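Local coordinates for protein topoisomerase IV subunit A (Escherichia coli, PDB 1ZVT) that forms part of a type II DNA topoisomerase that unlinks and relaxes DNA, its C-terminal beta-pinwheel domain probably binding DNA and tuning substrate choice, at residues A[51-56]-A[79-84]; A[146-151]-A[192-197]; A[203-208]-A[240-245]. All blocks are in the same frame, centred on the assembly; numbering follows the deposited sequence.

Contact 1: residues A[51-56]-A[79-84]; sequences DSTGRS and TLPPGA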
ATOM      1  N   ASP A  51       1.783  -5.544   8.152  1.00 18.76           N
ATOM      2  CA  ASP A  51       1.187  -6.897   8.042  1.00 19.39           C
ATOM      3  C   ASP A  51      -0.275  -6.881   7.622  1.00 19.41           C
ATOM      4  O   ASP A  51      -0.896  -5.810   7.502  1.00 19.49           O
ATOM      5  CB  ASP A  51       1.451  -7.772   9.301  1.00 19.03           C
ATOM      6  CG  ASP A  51       0.541  -7.444  10.492  1.00 22.04           C
ATOM      7  OD1 ASP A  51      -0.517  -6.815  10.330  1.00 23.25           O
ATOM      8  OD2 ASP A  51       0.891  -7.860  11.614  1.00 24.78           O
ATOM      9  N   SER A  52      -0.806  -8.083   7.367  1.00 19.01           N
ATOM     10  CA  SER A  52      -2.160  -8.243   6.839  1.00 20.42           C
ATOM     11  C   SER A  52      -3.265  -7.822   7.810  1.00 20.39           C
ATOM     12  O   SER A  52      -4.435  -7.728   7.405  1.00 21.67           O
ATOM     13  CB  SER A  52      -2.368  -9.702   6.415  1.00 19.51           C
ATOM     14  OG  SER A  52      -2.055 -10.549   7.484  1.00 21.67           O
ATOM     15  N   THR A  53      -2.912  -7.584   9.072  1.00 20.16           N
ATOM     16  CA  THR A  53      -3.843  -7.153  10.109  1.00 21.02           C
ATOM     17  C   THR A  53      -3.807  -5.646  10.362  1.00 20.34           C
ATOM     18  O   THR A  53      -4.562  -5.134  11.189  1.00 20.61           O
ATOM     19  CB  THR A  53      -3.635  -7.912  11.448  1.00 21.76           C
ATOM     20  OG1 THR A  53      -2.439  -7.467  12.093  1.00 22.94           O
ATOM     21  CG2 THR A  53      -3.576  -9.417  11.236  1.00 22.86           C
ATOM     22  N   GLY A  54      -2.949  -4.954   9.628  1.00 19.77           N
ATOM     23  CA  GLY A  54      -2.848  -3.491   9.737  1.00 18.97           C
ATOM     24  C   GLY A  54      -1.840  -3.005  10.766  1.00 19.66           C
ATOM     25  O   GLY A  54      -1.842  -1.818  11.135  1.00 20.24           O
ATOM     26  N   ARG A  55      -0.982  -3.908  11.230  1.00 18.56           N
ATOM     27  CA  ARG A  55       0.101  -3.514  12.150  1.00 18.98           C
ATOM     28  C   ARG A  55       1.341  -3.097  11.370  1.00 18.26           C
ATOM     29  O   ARG A  55       1.606  -3.643  10.312  1.00 17.95           O
ATOM     30  CB  ARG A  55       0.437  -4.665  13.115  1.00 19.03           C
ATOM     31  CG  ARG A  55      -0.747  -5.056  14.028  1.00 20.64           C
ATOM     32  CD  ARG A  55      -0.301  -5.982  15.169  1.00 21.76           C
ATOM     33  NE  ARG A  55       0.521  -5.302  16.176  1.00 23.13           N
ATOM     34  CZ  ARG A  55       0.052  -4.645  17.242  1.00 25.74           C
ATOM     35  NH1 ARG A  55      -1.263  -4.513  17.450  1.00 24.10           N
ATOM     36  NH2 ARG A  55       0.895  -4.102  18.103  1.00 24.68           N
ATOM     37  N   SER A  56       2.108  -2.137  11.895  1.00 17.48           N
ATOM     38  CA  SER A  56       3.388  -1.743  11.283  1.00 17.02           C
ATOM     39  C   SER A  56       4.571  -1.991  12.234  1.00 16.95           C
ATOM     40  O   SER A  56       4.416  -1.969  13.456  1.00 17.18           O
ATOM     41  CB  SER A  56       3.389  -0.281  10.815  1.00 18.14           C
ATOM     42  OG  SER A  56       3.285   0.611  11.915  1.00 21.23           O
ATOM     43  N   THR A  79       6.873 -10.043  15.871  1.00 20.38           N
ATOM     44  CA  THR A  79       5.835 -10.856  16.504  1.00 22.36           C
ATOM     45  C   THR A  79       4.564 -10.632  15.715  1.00 23.22           C
ATOM     46  O   THR A  79       3.857  -9.644  15.931  1.00 24.42           O
ATOM     47  CB  THR A  79       5.578 -10.428  17.938  1.00 22.48           C
ATOM     48  OG1 THR A  79       6.807 -10.467  18.672  1.00 22.81           O
ATOM     49  CG2 THR A  79       4.556 -11.370  18.588  1.00 22.13           C
ATOM     50  N   LEU A  80       4.309 -11.515  14.759  1.00 24.42           N
ATOM     51  CA  LEU A  80       3.124 -11.394  13.921  1.00 25.90           C
ATOM     52  C   LEU A  80       1.924 -12.056  14.582  1.00 26.87           C
ATOM     53  O   LEU A  80       2.079 -13.089  15.248  1.00 27.42           O
ATOM     54  CB  LEU A  80       3.391 -12.003  12.544  1.00 26.44           C
ATOM     55  CG  LEU A  80       4.556 -11.416  11.733  1.00 27.54           C
ATOM     56  CD1 LEU A  80       4.749 -12.170  10.424  1.00 30.20           C
ATOM     57  CD2 LEU A  80       4.358  -9.930  11.466  1.00 27.61           C
ATOM     58  N   PRO A  81       0.726 -11.461  14.418  1.00 27.32           N
ATOM     59  CA  PRO A  81      -0.504 -12.116  14.866  1.00 28.33           C
ATOM     60  C   PRO A  81      -0.677 -13.488  14.208  1.00 29.27           C
ATOM     61  O   PRO A  81      -0.136 -13.731  13.128  1.00 29.17           O
ATOM     62  CB  PRO A  81      -1.604 -11.151  14.399  1.00 28.57           C
ATOM     63  CG  PRO A  81      -0.930  -9.818  14.353  1.00 28.38           C
ATOM     64  CD  PRO A  81       0.456 -10.122  13.854  1.00 27.35           C
ATOM     65  N   PRO A  82      -1.413 -14.399  14.867  1.00 30.13           N
ATOM     66  CA  PRO A  82      -1.697 -15.698  14.251  1.00 30.89           C
ATOM     67  C   PRO A  82      -2.199 -15.585  12.801  1.00 30.92           C
ATOM     68  O   PRO A  82      -3.183 -14.898  12.539  1.00 32.09           O
ATOM     69  CB  PRO A  82      -2.793 -16.281  15.156  1.00 31.10           C
ATOM     70  CG  PRO A  82      -2.632 -15.604  16.465  1.00 30.86           C
ATOM     71  CD  PRO A  82      -2.012 -14.253  16.204  1.00 30.15           C
ATOM     72  N   GLY A  83      -1.502 -16.220  11.863  1.00 31.11           N
ATOM     73  CA  GLY A  83      -1.949 -16.279  10.468  1.00 30.64           C
ATOM     74  C   GLY A  83      -1.663 -15.051   9.620  1.00 30.48           C
ATOM     75  O   GLY A  83      -1.952 -15.040   8.419  1.00 30.78           O
ATOM     76  N   ALA A  84      -1.075 -14.026  10.233  1.00 29.93           N
ATOM     77  CA  ALA A  84      -0.775 -12.778   9.529  1.00 29.14           C
ATOM     78  C   ALA A  84       0.432 -12.975   8.641  1.00 28.71           C
ATOM     79  O   ALA A  84       1.324 -13.786   8.954  1.00 29.49           O
ATOM     80  CB  ALA A  84      -0.503 -11.660  10.534  1.00 29.14           C
TER
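Pro-81 sets its ring against the carboxylate of Asp-51, the two side chains approaching from opposite directions: OD2 of Asp-51 lies 3.2 Å from CD of Pro-81, the carbon next to the ring nitrogen. The outer corner of the ring, CG, is met from the same side by Thr-53 OG1 (3.6 Å) and, obliquely, by the CD methylene of Arg-55. The OG of Ser-52 rests 3.3 Å from CA of Ala-84, and the methyl CG2 of Thr-53 meets the Ala-84 CB; the small alanine lets the two turns come this close.

The carboxylate is fixed by its own turn. With its CG between the backbone N and the carbonyl carbon (chi1 78°), Asp-51 folds OD1 back over residues 51-54, where it accepts from Thr-53 N, Thr-53 OG1 (2.7 Å) and Arg-55 N. The backbone donors of Thr-53 and Arg-55 come from above the carboxylate plane, while the hydroxyl comes on the syn side, tilted from that plane. The bond from Thr-53 N makes an Asx turn, within the type I turn 51-54, facing the type II turn 81-84.

No hydrogen bond crosses between the segments. Tyr-57 bonds OD2, and Ser-52 OG pairs with Thr-85 N, so these two polar atoms find partners outside the contact, and the join rests on shape: a rigid proline and a methyl group laid against a turn held by its own bonds.

Contact 2: residues A[146-151]-A[192-197]; sequences MLLAIT and QLYVLP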
ATOM      1  N   MET A 146      -4.546  13.976  -6.588  1.00 21.84           N
ATOM      2  CA  MET A 146      -5.928  13.504  -6.463  1.00 21.98           C
ATOM      3  C   MET A 146      -5.931  12.065  -5.966  1.00 20.66           C
ATOM      4  O   MET A 146      -5.110  11.258  -6.377  1.00 22.49           O
ATOM      5  CB  MET A 146      -6.645  13.518  -7.813  1.00 22.42           C
ATOM      6  CG  MET A 146      -6.722  14.882  -8.470  1.00 25.76           C
ATOM      7  SD  MET A 146      -7.649  16.018  -7.432  1.00 32.10           S
ATOM      8  CE  MET A 146      -9.264  15.350  -7.478  1.00 29.71           C
ATOM      9  N   LEU A 147      -6.850  11.758  -5.070  1.00 19.10           N
ATOM     10  CA  LEU A 147      -7.110  10.382  -4.643  1.00 18.01           C
ATOM     11  C   LEU A 147      -8.165   9.818  -5.587  1.00 17.66           C
ATOM     12  O   LEU A 147      -9.143  10.495  -5.895  1.00 17.55           O
ATOM     13  CB  LEU A 147      -7.638  10.389  -3.192  1.00 18.46           C
ATOM     14  CG  LEU A 147      -8.009   9.056  -2.525  1.00 18.42           C
ATOM     15  CD1 LEU A 147      -7.886   9.182  -1.013  1.00 17.95           C
ATOM     16  CD2 LEU A 147      -9.416   8.593  -2.929  1.00 19.86           C
ATOM     17  N   LEU A 148      -7.950   8.598  -6.064  1.00 17.03           N
ATOM     18  CA  LEU A 148      -8.906   7.958  -6.957  1.00 17.22           C
ATOM     19  C   LEU A 148      -9.211   6.593  -6.380  1.00 16.59           C
ATOM     20  O   LEU A 148      -8.293   5.798  -6.104  1.00 16.50           O
ATOM     21  CB  LEU A 148      -8.348   7.838  -8.384  1.00 17.76           C
ATOM     22  CG  LEU A 148      -9.257   7.101  -9.366  1.00 19.51           C
ATOM     23  CD1 LEU A 148     -10.583   7.827  -9.614  1.00 21.97           C
ATOM     24  CD2 LEU A 148      -8.551   6.853 -10.686  1.00 21.08           C
ATOM     25  N   ALA A 149     -10.492   6.364  -6.104  1.00 15.41           N
ATOM     26  CA  ALA A 149     -10.925   5.100  -5.524  1.00 15.24           C
ATOM     27  C   ALA A 149     -11.827   4.402  -6.506  1.00 15.56           C
ATOM     28  O   ALA A 149     -12.669   5.038  -7.146  1.00 15.84           O
ATOM     29  CB  ALA A 149     -11.738   5.368  -4.215  1.00 16.16           C
ATOM     30  N   ILE A 150     -11.662   3.085  -6.626  1.00 16.03           N
ATOM     31  CA  ILE A 150     -12.517   2.266  -7.490  1.00 16.29           C
ATOM     32  C   ILE A 150     -13.007   1.093  -6.654  1.00 16.45           C
ATOM     33  O   ILE A 150     -12.198   0.400  -6.041  1.00 15.66           O
ATOM     34  CB  ILE A 150     -11.738   1.688  -8.717  1.00 16.67           C
ATOM     35  CG1 ILE A 150     -11.058   2.845  -9.487  1.00 16.76           C
ATOM     36  CG2 ILE A 150     -12.698   0.865  -9.612  1.00 17.54           C
ATOM     37  CD1 ILE A 150     -10.179   2.319 -10.652  1.00 20.47           C
ATOM     38  N   THR A 151     -14.319   0.881  -6.604  1.00 15.80           N
ATOM     39  CA  THR A 151     -14.864  -0.224  -5.806  1.00 16.66           C
ATOM     40  C   THR A 151     -14.999  -1.541  -6.582  1.00 17.21           C
ATOM     41  O   THR A 151     -14.983  -1.553  -7.826  1.00 16.82           O
ATOM     42  CB  THR A 151     -16.260   0.111  -5.223  1.00 16.59           C
ATOM     43  OG1 THR A 151     -17.238   0.134  -6.268  1.00 17.35           O
ATOM     44  CG2 THR A 151     -16.244   1.474  -4.536  1.00 17.18           C
ATOM     45  N   GLN A 192      -9.337  -0.703  -5.806  1.00 17.74           N
ATOM     46  CA  GLN A 192      -8.104  -0.015  -6.186  1.00 18.99           C
ATOM     47  C   GLN A 192      -8.109   1.354  -5.541  1.00 18.05           C
ATOM     48  O   GLN A 192      -9.173   1.968  -5.422  1.00 17.11           O
ATOM     49  CB  GLN A 192      -8.048   0.216  -7.694  1.00 20.81           C
ATOM     50  CG  GLN A 192      -8.203  -1.050  -8.557  1.00 23.61           C
ATOM     51  CD  GLN A 192      -6.918  -1.780  -8.837  1.00 30.57           C
ATOM     52  OE1 GLN A 192      -6.950  -2.945  -9.232  1.00 36.50           O
ATOM     53  NE2 GLN A 192      -5.791  -1.106  -8.688  1.00 32.73           N
ATOM     54  N   LEU A 193      -6.938   1.838  -5.155  1.00 17.35           N
ATOM     55  CA  LEU A 193      -6.841   3.166  -4.565  1.00 16.87           C
ATOM     56  C   LEU A 193      -5.535   3.796  -4.981  1.00 17.72           C
ATOM     57  O   LEU A 193      -4.446   3.254  -4.661  1.00 17.11           O
ATOM     58  CB  LEU A 193      -6.856   3.046  -3.026  1.00 16.47           C
ATOM     59  CG  LEU A 193      -6.819   4.327  -2.174  1.00 16.42           C
ATOM     60  CD1 LEU A 193      -8.040   5.219  -2.466  1.00 16.97           C
ATOM     61  CD2 LEU A 193      -6.790   3.993  -0.682  1.00 16.87           C
ATOM     62  N   TYR A 194      -5.627   4.938  -5.644  1.00 17.51           N
ATOM     63  CA  TYR A 194      -4.421   5.616  -6.176  1.00 18.41           C
ATOM     64  C   TYR A 194      -4.319   7.048  -5.704  1.00 18.94           C
ATOM     65  O   TYR A 194      -5.320   7.647  -5.326  1.00 18.85           O
ATOM     66  CB  TYR A 194      -4.506   5.667  -7.703  1.00 20.04           C
ATOM     67  CG  TYR A 194      -4.914   4.401  -8.391  1.00 21.68           C
ATOM     68  CD1 TYR A 194      -6.137   4.326  -9.057  1.00 24.06           C
ATOM     69  CD2 TYR A 194      -4.075   3.292  -8.412  1.00 27.11           C
ATOM     70  CE1 TYR A 194      -6.509   3.169  -9.733  1.00 27.14           C
ATOM     71  CE2 TYR A 194      -4.452   2.119  -9.076  1.00 27.09           C
ATOM     72  CZ  TYR A 194      -5.669   2.085  -9.725  1.00 25.86           C
ATOM     73  OH  TYR A 194      -6.085   0.962 -10.395  1.00 27.98           O
ATOM     74  N   VAL A 195      -3.112   7.617  -5.793  1.00 19.80           N
ATOM     75  CA  VAL A 195      -2.940   9.046  -5.626  1.00 22.02           C
ATOM     76  C   VAL A 195      -2.215   9.477  -6.886  1.00 23.35           C
ATOM     77  O   VAL A 195      -1.139   8.928  -7.221  1.00 23.90           O
ATOM     78  CB  VAL A 195      -2.193   9.424  -4.329  1.00 21.93           C
ATOM     79  CG1 VAL A 195      -1.940  10.913  -4.300  1.00 23.32           C
ATOM     80  CG2 VAL A 195      -3.015   8.993  -3.088  1.00 23.04           C
ATOM     81  N   LEU A 196      -2.866  10.362  -7.632  1.00 23.96           N
ATOM     82  CA  LEU A 196      -2.436  10.710  -8.978  1.00 27.28           C
ATOM     83  C   LEU A 196      -2.289  12.215  -9.074  1.00 28.87           C
ATOM     84  O   LEU A 196      -3.073  12.963  -8.499  1.00 30.27           O
ATOM     85  CB  LEU A 196      -3.497  10.346 -10.026  1.00 27.64           C
ATOM     86  CG  LEU A 196      -4.440   9.151 -10.015  1.00 28.98           C
ATOM     87  CD1 LEU A 196      -5.727   9.503 -10.759  1.00 30.60           C
ATOM     88  CD2 LEU A 196      -3.753   7.991 -10.674  1.00 30.81           C
ATOM     89  N   PRO A 197      -1.333  12.664  -9.868  1.00 31.64           N
ATOM     90  CA  PRO A 197      -1.376  14.063 -10.309  1.00 32.49           C
ATOM     91  C   PRO A 197      -2.697  14.335 -11.018  1.00 33.73           C
ATOM     92  O   PRO A 197      -3.115  13.535 -11.866  1.00 34.74           O
ATOM     93  CB  PRO A 197      -0.235  14.168 -11.315  1.00 32.92           C
ATOM     94  CG  PRO A 197       0.594  12.976 -11.116  1.00 31.69           C
ATOM     95  CD  PRO A 197      -0.189  11.917 -10.403  1.00 31.43           C
TER
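Tyr-194 and Leu-148 face each other as an antiparallel hydrogen-bonded pair, their side chains side by side and pointing the same way. The tyrosine can be followed outward. Its CB lies 4.1 Å from the carbonyl O of Leu-148, the same oxygen that accepts from Tyr-194 N. CG stands anti to the carbonyl carbon (chi1 -46°), which brings one long edge of the ring round to the neighbouring strand. On that edge CD1 meets the methyl CD2 of Leu-148 at 3.9 Å, and the next atom, CE1, meets CD1 of Ile-150, both methyls lying near the ring plane. At the tip, OH reaches past this pair of strands to Val-241 on strand 240-244.

The same CD2 of Leu-148 also touches CD1 of Leu-196, so this methyl bridges the ring and a second branched chain; Leu-202 of strand 201-206 packs on all three. On the opposite face of the sheet Leu-193 reaches across with CD1, 3.7 Å from CD2 of Leu-147 and 4.1 Å from the Ala-149 CB, whose small size leaves the leucine its place. Leu-99 of strand 97-101 covers Leu-147 and Leu-193.

Six backbone bonds tie the strands, from Met-146 N to Leu-196 O (2.6 Å) at one end to Gln-192 N to Ile-150 O (3.1 Å) at the other. With these amides and carbonyls paired, both faces can be given largely to apolar side chains: the bonds hold the strands together, and the apolar chains pack this sheet on its neighbours.

Contact 3: residues A[203-208]-A[240-245]; sequences TIHVGK and RVEIDS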
ATOM      1  N   THR A 203      -5.822   3.795 -18.106  1.00 23.75           N
ATOM      2  CA  THR A 203      -6.381   2.864 -19.062  1.00 23.92           C
ATOM      3  C   THR A 203      -6.642   1.593 -18.276  1.00 24.06           C
ATOM      4  O   THR A 203      -5.738   1.072 -17.653  1.00 24.17           O
ATOM      5  CB  THR A 203      -5.408   2.594 -20.213  1.00 24.34           C
ATOM      6  OG1 THR A 203      -5.134   3.832 -20.898  1.00 26.16           O
ATOM      7  CG2 THR A 203      -5.984   1.607 -21.190  1.00 25.00           C
ATOM      8  N   ILE A 204      -7.883   1.127 -18.301  1.00 23.95           N
ATOM      9  CA  ILE A 204      -8.304   0.011 -17.450  1.00 23.77           C
ATOM     10  C   ILE A 204      -8.823  -1.094 -18.345  1.00 24.16           C
ATOM     11  O   ILE A 204      -9.652  -0.835 -19.228  1.00 24.74           O
ATOM     12  CB  ILE A 204      -9.411   0.478 -16.447  1.00 23.89           C
ATOM     13  CG1 ILE A 204      -8.916   1.645 -15.582  1.00 25.37           C
ATOM     14  CG2 ILE A 204      -9.907  -0.676 -15.574  1.00 25.23           C
ATOM     15  CD1 ILE A 204      -9.967   2.237 -14.646  1.00 25.36           C
ATOM     16  N   HIS A 205      -8.352  -2.330 -18.128  1.00 22.75           N
ATOM     17  CA  HIS A 205      -8.819  -3.456 -18.911  1.00 23.30           C
ATOM     18  C   HIS A 205      -9.512  -4.474 -18.038  1.00 23.04           C
ATOM     19  O   HIS A 205      -9.120  -4.682 -16.897  1.00 21.59           O
ATOM     20  CB  HIS A 205      -7.669  -4.168 -19.599  1.00 24.01           C
ATOM     21  CG  HIS A 205      -6.756  -3.256 -20.354  1.00 28.46           C
ATOM     22  ND1 HIS A 205      -6.539  -3.390 -21.704  1.00 32.04           N
ATOM     23  CD2 HIS A 205      -5.995  -2.215 -19.950  1.00 31.67           C
ATOM     24  CE1 HIS A 205      -5.681  -2.475 -22.103  1.00 29.90           C
ATOM     25  NE2 HIS A 205      -5.321  -1.758 -21.056  1.00 34.10           N
ATOM     26  N   VAL A 206     -10.574  -5.060 -18.573  1.00 22.25           N
ATOM     27  CA  VAL A 206     -11.213  -6.218 -17.991  1.00 23.66           C
ATOM     28  C   VAL A 206     -11.306  -7.194 -19.154  1.00 24.88           C
ATOM     29  O   VAL A 206     -12.161  -7.018 -20.034  1.00 24.72           O
ATOM     30  CB  VAL A 206     -12.666  -5.905 -17.522  1.00 23.72           C
ATOM     31  CG1 VAL A 206     -13.352  -7.150 -17.020  1.00 24.98           C
ATOM     32  CG2 VAL A 206     -12.708  -4.776 -16.456  1.00 25.52           C
ATOM     33  N   GLY A 207     -10.453  -8.212 -19.155  1.00 26.38           N
ATOM     34  CA  GLY A 207     -10.334  -9.102 -20.324  1.00 28.41           C
ATOM     35  C   GLY A 207     -10.062  -8.272 -21.574  1.00 29.25           C
ATOM     36  O   GLY A 207      -9.178  -7.404 -21.577  1.00 29.95           O
ATOM     37  N   LYS A 208     -10.855  -8.509 -22.613  1.00 31.72           N
ATOM     38  CA  LYS A 208     -10.685  -7.827 -23.899  1.00 33.44           C
ATOM     39  C   LYS A 208     -11.526  -6.544 -24.022  1.00 33.56           C
ATOM     40  O   LYS A 208     -11.750  -6.054 -25.137  1.00 34.61           O
ATOM     41  CB  LYS A 208     -10.990  -8.781 -25.073  1.00 35.07           C
ATOM     42  CG  LYS A 208     -10.184 -10.096 -25.102  1.00 36.78           C
ATOM     43  CD  LYS A 208      -8.731  -9.922 -24.690  1.00 40.53           C
ATOM     44  CE  LYS A 208      -7.939 -11.210 -24.886  1.00 42.68           C
ATOM     45  NZ  LYS A 208      -6.758 -11.274 -23.953  1.00 47.06           N
ATOM     46  N   ARG A 240      -6.011  -5.183 -15.712  1.00 19.77           N
ATOM     47  CA  ARG A 240      -4.836  -4.389 -16.084  1.00 20.75           C
ATOM     48  C   ARG A 240      -5.154  -2.925 -15.901  1.00 20.08           C
ATOM     49  O   ARG A 240      -6.237  -2.498 -16.292  1.00 19.44           O
ATOM     50  CB  ARG A 240      -4.431  -4.677 -17.554  1.00 21.02           C
ATOM     51  CG  ARG A 240      -3.082  -4.055 -17.972  1.00 24.73           C
ATOM     52  CD  ARG A 240      -2.712  -4.436 -19.438  1.00 25.26           C
ATOM     53  NE  ARG A 240      -2.603  -5.893 -19.665  1.00 32.24           N
ATOM     54  CZ  ARG A 240      -2.128  -6.437 -20.794  1.00 33.05           C
ATOM     55  NH1 ARG A 240      -1.725  -5.656 -21.797  1.00 32.78           N
ATOM     56  NH2 ARG A 240      -2.073  -7.758 -20.935  1.00 35.47           N
ATOM     57  N   VAL A 241      -4.232  -2.169 -15.295  1.00 19.70           N
ATOM     58  CA  VAL A 241      -4.384  -0.728 -15.184  1.00 20.33           C
ATOM     59  C   VAL A 241      -3.057  -0.102 -15.586  1.00 20.82           C
ATOM     60  O   VAL A 241      -2.006  -0.527 -15.120  1.00 20.41           O
ATOM     61  CB  VAL A 241      -4.711  -0.274 -13.749  1.00 21.43           C
ATOM     62  CG1 VAL A 241      -4.831   1.243 -13.701  1.00 23.15           C
ATOM     63  CG2 VAL A 241      -6.011  -0.907 -13.234  1.00 19.48           C
ATOM     64  N   GLU A 242      -3.111   0.906 -16.447  1.00 20.95           N
ATOM     65  CA  GLU A 242      -1.895   1.650 -16.811  1.00 21.84           C
ATOM     66  C   GLU A 242      -2.154   3.099 -16.488  1.00 22.03           C
ATOM     67  O   GLU A 242      -3.117   3.662 -16.989  1.00 22.71           O
ATOM     68  CB  GLU A 242      -1.602   1.471 -18.301  1.00 23.08           C
ATOM     69  CG  GLU A 242      -1.285   0.025 -18.649  1.00 26.52           C
ATOM     70  CD  GLU A 242      -1.657  -0.311 -20.071  1.00 34.65           C
ATOM     71  OE1 GLU A 242      -2.870  -0.345 -20.399  1.00 34.61           O
ATOM     72  OE2 GLU A 242      -0.722  -0.521 -20.864  1.00 38.18           O
ATOM     73  N   ILE A 243      -1.310   3.690 -15.643  1.00 21.36           N
ATOM     74  CA  ILE A 243      -1.473   5.079 -15.230  1.00 22.34           C
ATOM     75  C   ILE A 243      -0.335   5.884 -15.837  1.00 23.83           C
ATOM     76  O   ILE A 243       0.825   5.602 -15.581  1.00 23.51           O
ATOM     77  CB  ILE A 243      -1.433   5.202 -13.689  1.00 22.76           C
ATOM     78  CG1 ILE A 243      -2.523   4.315 -13.076  1.00 22.83           C
ATOM     79  CG2 ILE A 243      -1.607   6.641 -13.255  1.00 21.83           C
ATOM     80  CD1 ILE A 243      -2.422   4.160 -11.578  1.00 28.29           C
ATOM     81  N   ASP A 244      -0.684   6.875 -16.649  1.00 25.15           N
ATOM     82  CA  ASP A 244       0.307   7.780 -17.237  1.00 29.07           C
ATOM     83  C   ASP A 244       0.154   9.113 -16.517  1.00 30.15           C
ATOM     84  O   ASP A 244      -0.916   9.705 -16.567  1.00 29.25           O
ATOM     85  CB  ASP A 244       0.064   7.884 -18.749  1.00 30.00           C
ATOM     86  CG  ASP A 244       0.399   6.587 -19.468  1.00 34.03           C
ATOM     87  OD1 ASP A 244       1.568   6.155 -19.352  1.00 37.66           O
ATOM     88  OD2 ASP A 244      -0.492   5.969 -20.125  1.00 40.08           O
ATOM     89  N   SER A 245       1.192   9.526 -15.782  1.00 32.05           N
ATOM     90  CA  SER A 245       1.070  10.641 -14.830  1.00 34.79           C
ATOM     91  C   SER A 245       2.170  11.682 -14.956  1.00 35.92           C
ATOM     92  O   SER A 245       3.295  11.459 -14.511  1.00 36.81           O
ATOM     93  CB  SER A 245       0.948  10.138 -13.388  1.00 35.16           C
ATOM     94  OG  SER A 245       2.120   9.466 -12.948  1.00 38.68           O
TER
HETATM   95  O   HOH W   1      -3.097   5.257 -19.467  1.00 25.40           O
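His-205 and Glu-242 are joined across the strands by a side-chain bond: NE2 of His-205 gives its proton to OE1 of Glu-242 at 2.9 Å, with a bent N-H...O angle of 145°. The oxygen is met nearly along its C-O axis and sits 22° out of the ring plane. Arg-240 lies over one face of the ring, its CD 4.1 Å from the centroid in a CH-pi contact; an extended start (CG opposite the backbone N, chi1 -171°) carries the aliphatic chain there. An arginine suits the place because its CD methylene lies over the ring while its charged end leads away. A leucine in place of His-205 would probably leave Glu-242 OE1 without this donor and deprive Arg-240 CD of its aromatic face.

The backbone is paired as well. Thr-203 and Glu-242 exchange two bonds, Thr-203 N to Glu-242 O and Glu-242 N to Thr-203 O, each 2.9 Å, whereas His-205 N binds Arg-240 O at 2.8 Å but the return bond from Arg-240 N to His-205 O is weak at 3.4 Å. Glu-242 O takes a second partner, a water that also lies within bonding distance of Asp-244 OD2 and Thr-203 OG1. The threonine turns its hydroxyl to this water and its methyl CG2 toward Glu-242 OE1.

On the other face, Ile-204 packs on Leu-213, Leu-235 and Ile-238. These are antiparallel pairs at the edge of a three-stranded sheet, in which strand 201-206 runs between strands 209-213 and 240-244, within the beta-pinwheel.

How the contacts relate
The contacts follow one another along the chain, each closing before the next opens. Contact 1 joins the turn between strands 47-51 and 55-59 to the loop leading into strand 86-90, all connected with one four-stranded sheet. Contact 2 lies in another sheet of the same strand order, and its centre is about 25 Å from that of contact 1, across the chain's centre. Contacts 2 and 3 are neighbours, about 13 Å between centres: strand 190-196 is followed by strand 201-206, and Leu-196 and Tyr-194 pack on Ile-243. Contact 1 touches neither. The packing of successive sheets seen between contacts 2 and 3 is consistent with the pinwheel, whose outer surface probably engages DNA.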